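Local coordinates for DUF3247 family protein (Xanthomonas campestris pv. campestris, PDB 2E12) that is of unknown function but adopts a variant of the Sm-like fold, a motif that in other proteins is commonly tied to RNA binding, at residues Gly43-Arg48 with Gly65-Asp70; Met1-Pro6 with Thr50-Arg55; His7-Gln12 with Met83-Ala88; Glu19-Leu24 with Val87-Met92. All blocks are in the same frame, centred on the assembly; numbering follows the deposited sequence.

Interaction 1. Residues Gly43-Arg48 with Gly65-Asp70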
loop_
_atom_site.group_PDB
_atom_site.type_symbol
_atom_site.label_atom_id
_atom_site.label_comp_id
_atom_site.label_asym_id
_atom_site.label_seq_id
_atom_site.Cartn_x
_atom_site.Cartn_y
_atom_site.Cartn_z
ATOM N N GLY A 43 -17.042 -4.359 13.884
ATOM C CA GLY A 43 -16.679 -5.042 15.103
ATOM C C GLY A 43 -15.267 -4.764 15.538
ATOM O O GLY A 43 -14.674 -3.741 15.163
ATOM N N THR A 44 -14.717 -5.679 16.327
ATOM C CA THR A 44 -13.353 -5.511 16.801
ATOM C C THR A 44 -12.385 -6.483 16.134
ATOM O O THR A 44 -12.658 -7.680 16.025
ATOM C CB THR A 44 -13.267 -5.701 18.331
ATOM O OG1 THR A 44 -14.326 -4.983 18.971
ATOM C CG2 THR A 44 -11.942 -5.154 18.852
ATOM N N VAL A 45 -11.264 -5.945 15.664
ATOM C CA VAL A 45 -10.203 -6.744 15.052
ATOM C C VAL A 45 -9.659 -7.632 16.175
ATOM O O VAL A 45 -9.022 -7.133 17.093
ATOM C CB VAL A 45 -9.043 -5.853 14.555
ATOM C CG1 VAL A 45 -7.943 -6.727 13.920
ATOM C CG2 VAL A 45 -9.560 -4.826 13.548
ATOM N N ALA A 46 -9.902 -8.940 16.097
ATOM C CA ALA A 46 -9.431 -9.857 17.138
ATOM C C ALA A 46 -7.914 -9.829 17.309
ATOM O O ALA A 46 -7.409 -9.766 18.420
ATOM C CB ALA A 46 -9.895 -11.285 16.830
ATOM N N VAL A 47 -7.188 -9.878 16.198
ATOM C CA VAL A 47 -5.733 -9.868 16.240
ATOM C C VAL A 47 -5.233 -9.230 14.939
ATOM O O VAL A 47 -5.841 -9.428 13.888
ATOM C CB VAL A 47 -5.196 -11.315 16.394
ATOM C CG1 VAL A 47 -5.533 -12.139 15.153
ATOM C CG2 VAL A 47 -3.702 -11.308 16.652
ATOM N N ARG A 48 -4.153 -8.449 15.001
ATOM C CA ARG A 48 -3.636 -7.812 13.788
ATOM C C ARG A 48 -3.382 -8.913 12.770
ATOM O O ARG A 48 -2.675 -9.879 13.058
ATOM C CB ARG A 48 -2.330 -7.052 14.064
ATOM C CG ARG A 48 -1.736 -6.399 12.810
ATOM C CD ARG A 48 -0.363 -5.771 13.065
ATOM N NE ARG A 48 -0.433 -4.577 13.904
ATOM C CZ ARG A 48 0.617 -3.827 14.228
ATOM N NH1 ARG A 48 1.825 -4.143 13.785
ATOM N NH2 ARG A 48 0.459 -2.758 14.997
ATOM N N GLY A 65 -4.653 -12.936 2.994
ATOM C CA GLY A 65 -4.663 -12.912 4.451
ATOM C C GLY A 65 -6.030 -13.212 5.043
ATOM O O GLY A 65 -7.056 -13.086 4.371
ATOM N N GLN A 66 -6.046 -13.610 6.314
ATOM C CA GLN A 66 -7.289 -13.934 6.996
ATOM C C GLN A 66 -7.488 -13.000 8.172
ATOM O O GLN A 66 -6.576 -12.796 8.970
ATOM C CB GLN A 66 -7.269 -15.395 7.467
ATOM C CG GLN A 66 -7.185 -16.395 6.303
ATOM C CD GLN A 66 -7.109 -17.842 6.762
ATOM O OE1 GLN A 66 -8.092 -18.397 7.243
ATOM N NE2 GLN A 66 -5.936 -18.450 6.628
ATOM N N LEU A 67 -8.694 -12.443 8.259
ATOM C CA LEU A 67 -9.086 -11.501 9.307
ATOM C C LEU A 67 -10.215 -12.076 10.154
ATOM O O LEU A 67 -11.171 -12.650 9.628
ATOM C CB LEU A 67 -9.565 -10.197 8.669
ATOM C CG LEU A 67 -10.174 -9.086 9.524
ATOM C CD1 LEU A 67 -9.117 -8.480 10.417
ATOM C CD2 LEU A 67 -10.758 -8.014 8.615
ATOM N N ARG A 68 -10.075 -11.934 11.468
ATOM C CA ARG A 68 -11.073 -12.394 12.421
ATOM C C ARG A 68 -11.642 -11.160 13.116
ATOM O O ARG A 68 -10.893 -10.315 13.618
ATOM C CB ARG A 68 -10.443 -13.319 13.467
ATOM C CG ARG A 68 -11.431 -13.842 14.507
ATOM C CD ARG A 68 -10.699 -14.574 15.639
ATOM N NE ARG A 68 -11.230 -14.222 16.949
ATOM C CZ ARG A 68 -10.679 -14.564 18.107
ATOM N NH1 ARG A 68 -9.560 -15.286 18.142
ATOM N NH2 ARG A 68 -11.230 -14.155 19.238
ATOM N N ILE A 69 -12.965 -11.052 13.130
ATOM C CA ILE A 69 -13.644 -9.931 13.763
ATOM C C ILE A 69 -14.552 -10.528 14.829
ATOM O O ILE A 69 -15.251 -11.501 14.563
ATOM C CB ILE A 69 -14.542 -9.166 12.751
ATOM C CG1 ILE A 69 -13.724 -8.768 11.532
ATOM C CG2 ILE A 69 -15.153 -7.923 13.402
ATOM C CD1 ILE A 69 -12.518 -7.924 11.883
ATOM N N ASP A 70 -14.528 -9.960 16.026
ATOM C CA ASP A 70 -15.397 -10.426 17.090
ATOM C C ASP A 70 -16.261 -9.248 17.489
ATOM O O ASP A 70 -16.029 -8.117 17.075
ATOM C CB ASP A 70 -14.631 -10.849 18.343
ATOM C CG ASP A 70 -13.436 -11.720 18.058
ATOM O OD1 ASP A 70 -13.427 -12.464 17.050
ATOM O OD2 ASP A 70 -12.493 -11.665 18.876
HETATM O O HOH W 1 -7.205 -11.352 12.266
#

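Interaction 2. Residues Met1-Pro6 with Thr50-Arg55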
loop_
_atom_site.group_PDB
_atom_site.type_symbol
_atom_site.label_atom_id
_atom_site.label_comp_id
_atom_site.label_asym_id
_atom_site.label_seq_id
_atom_site.Cartn_x
_atom_site.Cartn_y
_atom_site.Cartn_z
ATOM N N MET A 1 4.288 -28.167 4.571
ATOM C CA MET A 1 2.849 -28.413 4.215
ATOM C C MET A 1 2.239 -27.105 3.699
ATOM O O MET A 1 2.491 -26.041 4.257
ATOM C CB MET A 1 2.086 -28.902 5.448
ATOM C CG MET A 1 0.634 -29.286 5.192
ATOM S SD MET A 1 -0.227 -29.764 6.718
ATOM C CE MET A 1 -0.230 -31.524 6.562
ATOM N N PRO A 2 1.446 -27.169 2.620
ATOM C CA PRO A 2 0.829 -25.962 2.057
ATOM C C PRO A 2 -0.536 -25.598 2.640
ATOM O O PRO A 2 -1.357 -26.467 2.909
ATOM C CB PRO A 2 0.710 -26.284 0.558
ATOM C CG PRO A 2 1.528 -27.565 0.363
ATOM C CD PRO A 2 1.348 -28.284 1.666
ATOM N N LYS A 3 -0.773 -24.309 2.839
ATOM C CA LYS A 3 -2.063 -23.848 3.328
ATOM C C LYS A 3 -2.758 -23.383 2.052
ATOM O O LYS A 3 -2.134 -22.728 1.216
ATOM C CB LYS A 3 -1.886 -22.683 4.305
ATOM C CG LYS A 3 -0.977 -23.003 5.481
ATOM C CD LYS A 3 -0.927 -21.843 6.455
ATOM C CE LYS A 3 -0.054 -22.163 7.657
ATOM N NZ LYS A 3 -0.046 -21.042 8.642
ATOM N N TYR A 4 -4.023 -23.752 1.882
ATOM C CA TYR A 4 -4.773 -23.382 0.678
ATOM C C TYR A 4 -5.796 -22.274 0.916
ATOM O O TYR A 4 -6.438 -22.214 1.965
ATOM C CB TYR A 4 -5.476 -24.615 0.090
ATOM C CG TYR A 4 -4.516 -25.654 -0.468
ATOM C CD1 TYR A 4 -3.745 -26.457 0.381
ATOM C CD2 TYR A 4 -4.329 -25.792 -1.851
ATOM C CE1 TYR A 4 -2.800 -27.364 -0.135
ATOM C CE2 TYR A 4 -3.392 -26.703 -2.373
ATOM C CZ TYR A 4 -2.629 -27.480 -1.513
ATOM O OH TYR A 4 -1.674 -28.345 -2.027
ATOM N N ALA A 5 -5.915 -21.378 -0.058
ATOM C CA ALA A 5 -6.857 -20.268 0.026
ATOM C C ALA A 5 -7.655 -20.220 -1.265
ATOM O O ALA A 5 -7.175 -20.647 -2.312
ATOM C CB ALA A 5 -6.107 -18.945 0.239
ATOM N N PRO A 6 -8.893 -19.721 -1.199
ATOM C CA PRO A 6 -9.770 -19.609 -2.367
ATOM C C PRO A 6 -9.166 -18.798 -3.530
ATOM O O PRO A 6 -9.419 -19.113 -4.689
ATOM C CB PRO A 6 -11.049 -18.982 -1.789
ATOM C CG PRO A 6 -10.627 -18.444 -0.422
ATOM C CD PRO A 6 -9.641 -19.455 0.039
ATOM N N THR A 50 -2.037 -10.765 9.149
ATOM C CA THR A 50 -0.752 -10.790 8.459
ATOM C C THR A 50 -0.944 -11.284 7.034
ATOM O O THR A 50 -1.806 -12.126 6.778
ATOM C CB THR A 50 0.227 -11.741 9.170
ATOM O OG1 THR A 50 -0.267 -13.082 9.078
ATOM C CG2 THR A 50 0.362 -11.361 10.639
ATOM N N ILE A 51 -0.157 -10.754 6.107
ATOM C CA ILE A 51 -0.245 -11.188 4.715
ATOM C C ILE A 51 0.725 -12.356 4.565
ATOM O O ILE A 51 1.878 -12.266 5.003
ATOM C CB ILE A 51 0.153 -10.050 3.741
ATOM C CG1 ILE A 51 -0.753 -8.834 3.964
ATOM C CG2 ILE A 51 0.041 -10.530 2.304
ATOM C CD1 ILE A 51 -2.243 -9.115 3.804
ATOM N N GLN A 52 0.254 -13.456 3.978
ATOM C CA GLN A 52 1.080 -14.650 3.802
ATOM C C GLN A 52 0.966 -15.272 2.416
ATOM O O GLN A 52 0.236 -14.787 1.551
ATOM C CB GLN A 52 0.687 -15.718 4.823
ATOM C CG GLN A 52 0.659 -15.262 6.265
ATOM C CD GLN A 52 -0.065 -16.245 7.165
ATOM O OE1 GLN A 52 0.209 -17.444 7.142
ATOM N NE2 GLN A 52 -0.991 -15.739 7.967
ATOM N N THR A 53 1.695 -16.371 2.232
ATOM C CA THR A 53 1.700 -17.129 0.978
ATOM C C THR A 53 0.796 -18.366 1.085
ATOM O O THR A 53 0.865 -19.127 2.057
ATOM C CB THR A 53 3.120 -17.609 0.627
ATOM O OG1 THR A 53 4.003 -16.483 0.536
ATOM C CG2 THR A 53 3.108 -18.357 -0.698
ATOM N N TYR A 54 -0.030 -18.580 0.068
ATOM C CA TYR A 54 -0.948 -19.729 0.045
ATOM C C TYR A 54 -0.960 -20.339 -1.352
ATOM O O TYR A 54 -0.297 -19.832 -2.251
ATOM C CB TYR A 54 -2.376 -19.279 0.379
ATOM C CG TYR A 54 -2.575 -18.691 1.764
ATOM C CD1 TYR A 54 -2.740 -19.516 2.876
ATOM C CD2 TYR A 54 -2.633 -17.310 1.954
ATOM C CE1 TYR A 54 -2.963 -18.979 4.141
ATOM C CE2 TYR A 54 -2.852 -16.766 3.211
ATOM C CZ TYR A 54 -3.018 -17.604 4.300
ATOM O OH TYR A 54 -3.243 -17.066 5.546
ATOM N N ARG A 55 -1.709 -21.430 -1.510
ATOM C CA ARG A 55 -1.893 -22.119 -2.794
ATOM C C ARG A 55 -3.387 -22.181 -3.092
ATOM O O ARG A 55 -4.202 -22.394 -2.180
ATOM C CB ARG A 55 -1.430 -23.585 -2.769
ATOM C CG ARG A 55 0.044 -23.847 -2.842
ATOM C CD ARG A 55 0.238 -25.326 -3.175
ATOM N NE ARG A 55 1.606 -25.787 -2.973
ATOM C CZ ARG A 55 1.989 -27.052 -3.082
ATOM N NH1 ARG A 55 1.109 -27.991 -3.405
ATOM N NH2 ARG A 55 3.247 -27.389 -2.825
HETATM O O HOH W 2 1.048 -22.168 2.204
#

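Interaction 3. Residues His7-Gln12 with Met83-Ala88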
loop_
_atom_site.group_PDB
_atom_site.type_symbol
_atom_site.label_atom_id
_atom_site.label_comp_id
_atom_site.label_asym_id
_atom_site.label_seq_id
_atom_site.Cartn_x
_atom_site.Cartn_y
_atom_site.Cartn_z
ATOM N N HIS A 7 -8.379 -17.765 -3.215
ATOM C CA HIS A 7 -7.723 -16.931 -4.237
ATOM C C HIS A 7 -6.371 -16.450 -3.703
ATOM O O HIS A 7 -6.206 -16.315 -2.493
ATOM C CB HIS A 7 -8.563 -15.684 -4.578
ATOM C CG HIS A 7 -9.987 -15.976 -4.941
ATOM N ND1 HIS A 7 -10.956 -16.242 -3.997
ATOM C CD2 HIS A 7 -10.609 -16.021 -6.143
ATOM C CE1 HIS A 7 -12.115 -16.437 -4.602
ATOM N NE2 HIS A 7 -11.931 -16.309 -5.903
ATOM N N VAL A 8 -5.407 -16.199 -4.595
ATOM C CA VAL A 8 -4.073 -15.701 -4.195
ATOM C C VAL A 8 -3.574 -14.641 -5.202
ATOM O O VAL A 8 -3.914 -14.706 -6.383
ATOM C CB VAL A 8 -3.018 -16.853 -4.075
ATOM C CG1 VAL A 8 -3.353 -17.755 -2.893
ATOM C CG2 VAL A 8 -2.977 -17.668 -5.363
ATOM N N TYR A 9 -2.756 -13.693 -4.736
ATOM C CA TYR A 9 -2.269 -12.579 -5.580
ATOM C C TYR A 9 -0.748 -12.363 -5.693
ATOM O O TYR A 9 -0.018 -12.467 -4.711
ATOM C CB TYR A 9 -2.909 -11.277 -5.083
ATOM C CG TYR A 9 -4.418 -11.352 -5.020
ATOM C CD1 TYR A 9 -5.199 -11.058 -6.139
ATOM C CD2 TYR A 9 -5.062 -11.791 -3.864
ATOM C CE1 TYR A 9 -6.581 -11.203 -6.111
ATOM C CE2 TYR A 9 -6.440 -11.943 -3.827
ATOM C CZ TYR A 9 -7.195 -11.647 -4.953
ATOM O OH TYR A 9 -8.563 -11.803 -4.925
ATOM N N THR A 10 -0.291 -12.014 -6.894
ATOM C CA THR A 10 1.135 -11.800 -7.154
ATOM C C THR A 10 1.480 -10.431 -7.748
ATOM O O THR A 10 2.655 -10.098 -7.902
ATOM C CB THR A 10 1.689 -12.875 -8.121
ATOM O OG1 THR A 10 1.068 -12.735 -9.404
ATOM C CG2 THR A 10 1.404 -14.270 -7.587
ATOM N N GLU A 11 0.467 -9.644 -8.084
ATOM C CA GLU A 11 0.699 -8.325 -8.677
ATOM C C GLU A 11 0.938 -7.270 -7.589
ATOM O O GLU A 11 0.171 -7.169 -6.631
ATOM C CB GLU A 11 -0.498 -7.929 -9.546
ATOM C CG GLU A 11 -0.218 -6.800 -10.535
ATOM C CD GLU A 11 0.711 -7.229 -11.660
ATOM O OE1 GLU A 11 0.495 -8.323 -12.228
ATOM O OE2 GLU A 11 1.647 -6.466 -11.986
ATOM N N GLN A 12 2.004 -6.487 -7.749
ATOM C CA GLN A 12 2.372 -5.465 -6.774
ATOM C C GLN A 12 1.279 -4.473 -6.381
ATOM O O GLN A 12 1.327 -3.903 -5.289
ATOM C CB GLN A 12 3.622 -4.714 -7.245
ATOM C CG GLN A 12 4.851 -5.617 -7.310
ATOM C CD GLN A 12 4.977 -6.499 -6.074
ATOM O OE1 GLN A 12 5.260 -6.017 -4.974
ATOM N NE2 GLN A 12 4.753 -7.799 -6.252
ATOM N N MET A 83 -9.070 -11.332 3.330
ATOM C CA MET A 83 -8.873 -9.907 3.083
ATOM C C MET A 83 -8.963 -9.364 1.655
ATOM O O MET A 83 -9.149 -8.161 1.477
ATOM C CB MET A 83 -7.562 -9.465 3.739
ATOM C CG MET A 83 -7.679 -9.339 5.258
ATOM S SD MET A 83 -6.098 -9.352 6.136
ATOM C CE MET A 83 -5.612 -7.635 5.993
ATOM N N ASP A 84 -8.844 -10.217 0.642
ATOM C CA ASP A 84 -8.953 -9.731 -0.737
ATOM C C ASP A 84 -10.376 -9.258 -1.056
ATOM O O ASP A 84 -10.635 -8.694 -2.120
ATOM C CB ASP A 84 -8.555 -10.822 -1.738
ATOM C CG ASP A 84 -9.342 -12.112 -1.556
ATOM O OD1 ASP A 84 -9.332 -12.946 -2.487
ATOM O OD2 ASP A 84 -9.960 -12.298 -0.489
ATOM N N ARG A 85 -11.296 -9.486 -0.128
ATOM C CA ARG A 85 -12.693 -9.094 -0.309
ATOM C C ARG A 85 -12.980 -7.666 0.177
ATOM O O ARG A 85 -14.080 -7.144 -0.022
ATOM C CB ARG A 85 -13.604 -10.070 0.441
ATOM C CG ARG A 85 -13.320 -11.546 0.168
ATOM C CD ARG A 85 -13.775 -12.002 -1.224
ATOM N NE ARG A 85 -13.040 -11.363 -2.313
ATOM C CZ ARG A 85 -13.245 -11.615 -3.603
ATOM N NH1 ARG A 85 -14.166 -12.496 -3.971
ATOM N NH2 ARG A 85 -12.533 -10.986 -4.527
ATOM N N ILE A 86 -11.993 -7.034 0.805
ATOM C CA ILE A 86 -12.164 -5.680 1.342
ATOM C C ILE A 86 -12.010 -4.545 0.346
ATOM O O ILE A 86 -11.098 -4.549 -0.469
ATOM C CB ILE A 86 -11.189 -5.421 2.509
ATOM C CG1 ILE A 86 -11.581 -6.320 3.685
ATOM C CG2 ILE A 86 -11.188 -3.926 2.876
ATOM C CD1 ILE A 86 -10.628 -6.297 4.863
ATOM N N VAL A 87 -12.898 -3.560 0.462
ATOM C CA VAL A 87 -12.917 -2.383 -0.405
ATOM C C VAL A 87 -12.638 -1.088 0.372
ATOM O O VAL A 87 -12.152 -0.101 -0.189
ATOM C CB VAL A 87 -14.290 -2.264 -1.101
ATOM C CG1 VAL A 87 -14.290 -1.106 -2.073
ATOM C CG2 VAL A 87 -14.612 -3.558 -1.812
ATOM N N ALA A 88 -12.942 -1.089 1.665
ATOM C CA ALA A 88 -12.715 0.097 2.485
ATOM C C ALA A 88 -12.712 -0.246 3.972
ATOM O O ALA A 88 -13.365 -1.195 4.395
ATOM C CB ALA A 88 -13.794 1.144 2.195
#

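Interaction 4. Residues Glu19-Leu24 with Val87-Met92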
loop_
_atom_site.group_PDB
_atom_site.type_symbol
_atom_site.label_atom_id
_atom_site.label_comp_id
_atom_site.label_asym_id
_atom_site.label_seq_id
_atom_site.Cartn_x
_atom_site.Cartn_y
_atom_site.Cartn_z
ATOM N N GLU A 19 -1.479 -4.771 1.939
ATOM C CA GLU A 19 -0.647 -4.265 3.029
ATOM C C GLU A 19 -1.210 -3.021 3.705
ATOM O O GLU A 19 -1.073 -2.856 4.917
ATOM C CB GLU A 19 0.783 -4.004 2.524
ATOM C CG GLU A 19 1.550 -5.291 2.225
ATOM C CD GLU A 19 2.912 -5.050 1.596
ATOM O OE1 GLU A 19 2.973 -4.404 0.529
ATOM O OE2 GLU A 19 3.923 -5.516 2.163
ATOM N N HIS A 20 -1.848 -2.148 2.927
ATOM C CA HIS A 20 -2.434 -0.932 3.491
ATOM C C HIS A 20 -3.577 -1.281 4.456
ATOM O O HIS A 20 -3.764 -0.609 5.459
ATOM C CB HIS A 20 -2.960 -0.020 2.376
ATOM C CG HIS A 20 -3.557 1.260 2.873
ATOM N ND1 HIS A 20 -2.828 2.203 3.564
ATOM C CD2 HIS A 20 -4.817 1.749 2.784
ATOM C CE1 HIS A 20 -3.614 3.218 3.882
ATOM N NE2 HIS A 20 -4.825 2.966 3.421
ATOM N N TRP A 21 -4.324 -2.342 4.148
ATOM C CA TRP A 21 -5.443 -2.775 4.989
ATOM C C TRP A 21 -4.976 -3.178 6.379
ATOM O O TRP A 21 -5.657 -2.915 7.374
ATOM C CB TRP A 21 -6.178 -3.962 4.349
ATOM C CG TRP A 21 -6.991 -3.625 3.120
ATOM C CD1 TRP A 21 -7.367 -4.490 2.131
ATOM C CD2 TRP A 21 -7.542 -2.348 2.765
ATOM N NE1 TRP A 21 -8.113 -3.834 1.185
ATOM C CE2 TRP A 21 -8.237 -2.519 1.548
ATOM C CE3 TRP A 21 -7.516 -1.077 3.357
ATOM C CZ2 TRP A 21 -8.901 -1.466 0.909
ATOM C CZ3 TRP A 21 -8.175 -0.030 2.721
ATOM C CH2 TRP A 21 -8.859 -0.234 1.509
ATOM N N VAL A 22 -3.823 -3.835 6.446
ATOM C CA VAL A 22 -3.273 -4.258 7.729
ATOM C C VAL A 22 -3.007 -3.019 8.588
ATOM O O VAL A 22 -3.340 -2.986 9.762
ATOM C CB VAL A 22 -1.962 -5.064 7.531
ATOM C CG1 VAL A 22 -1.377 -5.483 8.878
ATOM C CG2 VAL A 22 -2.247 -6.297 6.672
ATOM N N LYS A 23 -2.419 -2.000 7.970
ATOM C CA LYS A 23 -2.113 -0.740 8.636
ATOM C C LYS A 23 -3.365 -0.107 9.241
ATOM O O LYS A 23 -3.292 0.609 10.239
ATOM C CB LYS A 23 -1.487 0.235 7.632
ATOM C CG LYS A 23 -0.052 -0.083 7.240
ATOM C CD LYS A 23 0.920 0.327 8.333
ATOM C CE LYS A 23 0.664 1.770 8.749
ATOM N NZ LYS A 23 0.481 2.650 7.559
ATOM N N LEU A 24 -4.512 -0.367 8.624
ATOM C CA LEU A 24 -5.770 0.181 9.101
ATOM C C LEU A 24 -6.555 -0.811 9.965
ATOM O O LEU A 24 -7.626 -0.487 10.465
ATOM C CB LEU A 24 -6.622 0.619 7.912
ATOM C CG LEU A 24 -5.955 1.621 6.964
ATOM C CD1 LEU A 24 -6.900 1.918 5.805
ATOM C CD2 LEU A 24 -5.597 2.898 7.710
ATOM N N VAL A 87 -12.898 -3.560 0.462
ATOM C CA VAL A 87 -12.917 -2.383 -0.405
ATOM C C VAL A 87 -12.638 -1.088 0.372
ATOM O O VAL A 87 -12.152 -0.101 -0.189
ATOM C CB VAL A 87 -14.290 -2.264 -1.101
ATOM C CG1 VAL A 87 -14.290 -1.106 -2.073
ATOM C CG2 VAL A 87 -14.612 -3.558 -1.812
ATOM N N ALA A 88 -12.942 -1.089 1.665
ATOM C CA ALA A 88 -12.715 0.097 2.485
ATOM C C ALA A 88 -12.712 -0.246 3.972
ATOM O O ALA A 88 -13.365 -1.195 4.395
ATOM C CB ALA A 88 -13.794 1.144 2.195
ATOM N N VAL A 89 -11.972 0.536 4.752
ATOM C CA VAL A 89 -11.884 0.338 6.193
ATOM C C VAL A 89 -11.911 1.699 6.870
ATOM O O VAL A 89 -11.016 2.514 6.654
ATOM C CB VAL A 89 -10.573 -0.372 6.596
ATOM C CG1 VAL A 89 -10.486 -0.472 8.111
ATOM C CG2 VAL A 89 -10.505 -1.760 5.966
ATOM N N HIS A 90 -12.939 1.949 7.677
ATOM C CA HIS A 90 -13.052 3.223 8.378
ATOM C C HIS A 90 -13.120 3.013 9.892
ATOM O O HIS A 90 -13.758 2.078 10.372
ATOM C CB HIS A 90 -14.274 3.982 7.858
ATOM C CG HIS A 90 -14.146 4.400 6.424
ATOM N ND1 HIS A 90 -13.232 5.342 6.003
ATOM C CD2 HIS A 90 -14.775 3.965 5.308
ATOM C CE1 HIS A 90 -13.304 5.469 4.691
ATOM N NE2 HIS A 90 -14.234 4.644 4.244
ATOM N N PRO A 91 -12.445 3.874 10.662
ATOM C CA PRO A 91 -12.420 3.781 12.126
ATOM C C PRO A 91 -13.678 4.328 12.806
ATOM O O PRO A 91 -14.532 4.906 12.143
ATOM C CB PRO A 91 -11.195 4.599 12.480
ATOM C CG PRO A 91 -11.310 5.734 11.500
ATOM C CD PRO A 91 -11.649 5.025 10.201
ATOM N N MET A 92 -13.774 4.117 14.124
ATOM C CA MET A 92 -14.869 4.601 14.980
ATOM C C MET A 92 -16.069 3.673 15.236
ATOM O O MET A 92 -16.629 3.668 16.343
ATOM C CB MET A 92 -15.367 5.969 14.488
ATOM C CG MET A 92 -16.300 6.689 15.456
ATOM S SD MET A 92 -15.578 6.967 17.079
ATOM C CE MET A 92 -15.155 8.674 16.974
#

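Interaction 1. Residues Gly43-Arg48 with Gly65-Asp70
Over one face of the Arg68 guanidinium sits the methyl group of Ala46, its CB 3.2 Å from Arg68 NE and displaced toward the rim, while Asp70 OD1 lies at the edge, in plane. Arg68 grips the carboxylate of Asp70 side-on, with NE and NH2, one to each oxygen. Arg68 NE reaches Asp70 OD1 at 2.8 Å in an almost straight bond, on the syn lone pair of the oxygen; Arg68 NH2 pairs with OD2 at an angle of 136°, tilted out of both planes. Ala46 CB also lies 3.3 Å from Asp70 OD2, so a single methyl covers the junction of the ion pair. Arg68 leaves its strand with CG anti to the backbone N (chi1 180°), and the chain then bends at chi3 to turn the guanidinium alongside Asp70.

Beneath these groups the backbones pair as antiparallel strands. Thr44 and Asp70 exchange two hydrogen bonds, N to O at 2.9 Å each way, and Ala46 N adds a third to Arg68 O. Beyond it a water bridges Val47 O and Arg68 N where the strands diverge. On the other face of the sheet, Val45 CG1 meets Leu67 CD1 at 4.1 Å, and Leu25 touches both. The chemistry thus divides by face: apolar Val45, Leu67 and Ile69 on the buried side, and opposite them a two-point grip that probably fixes the guanidinium beside the Ala46 methyl and partly offsets the two charges.

Interaction 2. Residues Met1-Pro6 with Thr50-Arg55
Tyr4 and Arg55 form a single backbone bridge, in which Arg55 N donates to Lys3 O at 3.0 Å and Arg55 O accepts from Ala5 N at 2.9 Å, although the two segments run nearly at right angles. The side chains of this pair lie next to each other and point the same way. Arg55 CB rests over the face of the Tyr4 ring, 4.1 Å from its centroid, a CH-pi contact; ring and guanidinium planes stand 77° apart. Both polar ends turn to Glu59, which takes a salt bridge from Arg55 NH1 and a hydrogen bond with Tyr4 OH. The extended Arg55 chain also brings its guanidinium under Pro2, whose CG sits 3.5 Å from CZ, over the centre of one face.

Tyr54 meets both Lys3 and Ala5. With CG anti to the carbonyl carbon (chi1 -63°), it presents its ring edge to Lys3 CB, 3.6 Å from Tyr54 CD1, and Ala5 CB packs on Tyr54 CB at 3.7 Å. A water accepts from Lys3 N and donates to Thr53 O, adding a third, indirect backbone link. The N-terminal segment is thereby laid across the end of strand 44-55, an outermost strand of its sheet. Tyr54 links it inward, hydrogen-bonding to Gln66 of strand 61-70 and meeting Trp82 of strand 79-82 edge-to-face, while Ala5 touches the same tryptophan.

Interaction 3. Residues His7-Gln12 with Met83-Ala88
Tyr9 OH donates to Asp84 OD1 at 2.8 Å, the one hydrogen bond that joins the two segments. The oxygen is met on its anti side, 17° out of the carboxylate plane, and lies at the Tyr9 ring edge, in the ring plane. Asp84 CB comes close to the same end of the ring, 3.2 Å from Tyr9 CE2; the two side chains cross at about a right angle, with ring and carboxylate planes 69° apart. The Asp84 torsion helps to bring OD1 to the hydroxyl, with CG set between the backbone N and the carbonyl carbon (chi1 55°). His7 closes in on the same oxygen through carbon, its CB 3.5 Å from Asp84 OD1.

The other carboxylate oxygen, OD2, has a long ionic contact with Arg85 NE, at 3.7 Å and well out of the guanidinium plane. The firmer partner of Arg85 is Asp36, reached through NH2 in a salt bridge. Asp84 and Arg85 belong to the 3-10 turn 83-85 leading from strand 79-82 into strand 86-91. Asn64 of strand 61-70 touches Tyr9 and Asp84 at the surface, where the chain before helix 12-23, its Tyr9 backbone hydrogen-bonded to Ser63, lies against this turn.

Interaction 4. Residues Glu19-Leu24 with Val87-Met92
A helix covering an edge strand of a small beta fold is the setting here: helix 19-23 runs nearly parallel to strand 87-91, the short axes 16° apart and 9.4 Å distant at closest approach. Such an N-terminal helix set against a strongly bent sheet is a familiar element of Sm-like proteins. Val89 carries the contact by pointing its two methyls at different residues. Its CG2 approaches the Trp21 ring obliquely, 4.0 Å from CE3. CG1, anti to the backbone N (chi1 176°), turns to Leu24, where it meets CB at 4.0 Å and the carbonyl O at 3.7 Å.

Farther along the indole, the six-membered ring reaches the strand backbone itself: Trp21 CZ2 lies 3.7 Å from Val87 O, and CH2 is 4.0 Å from Ala88 CA. This backbone is locally irregular, since Val87 and Ala88 both face Glu34 of strand 30-35 in a classic beta bulge. The contact is held by van der Waals packing. Leu25 adds to the cover of Val89, and Met83 packs against Trp21. On the helix, His20 NE2 hydrogen-bonds to Gln12 of the second subunit and Glu19 makes a salt bridge with that subunit's Lys23, so one helix serves both strand 86-91 and the dimer interface.

In the fold
Two sheets and one helix are tied together in different ways by these four contacts. Interactions 1 and 2, both partly buried, use strand 44-55: the first pairs it with strand 61-70 in a hairpin, the second adds the N-terminal segment at its far end. They meet at Gln66 and Tyr54. Interactions 3 and 4 are surface contacts; their segments overlap at Val87 and Ala88, which touch the partner segment in interaction 4 alone. Met83 and Ile86 from the segments of interaction 3 pack on Leu67 of interaction 1, joining the sheets. Backbone bonds join the segments in interactions 1 and 2; interaction 3 depends on one side-chain hydrogen bond, interaction 4 on side chains packed against a strand.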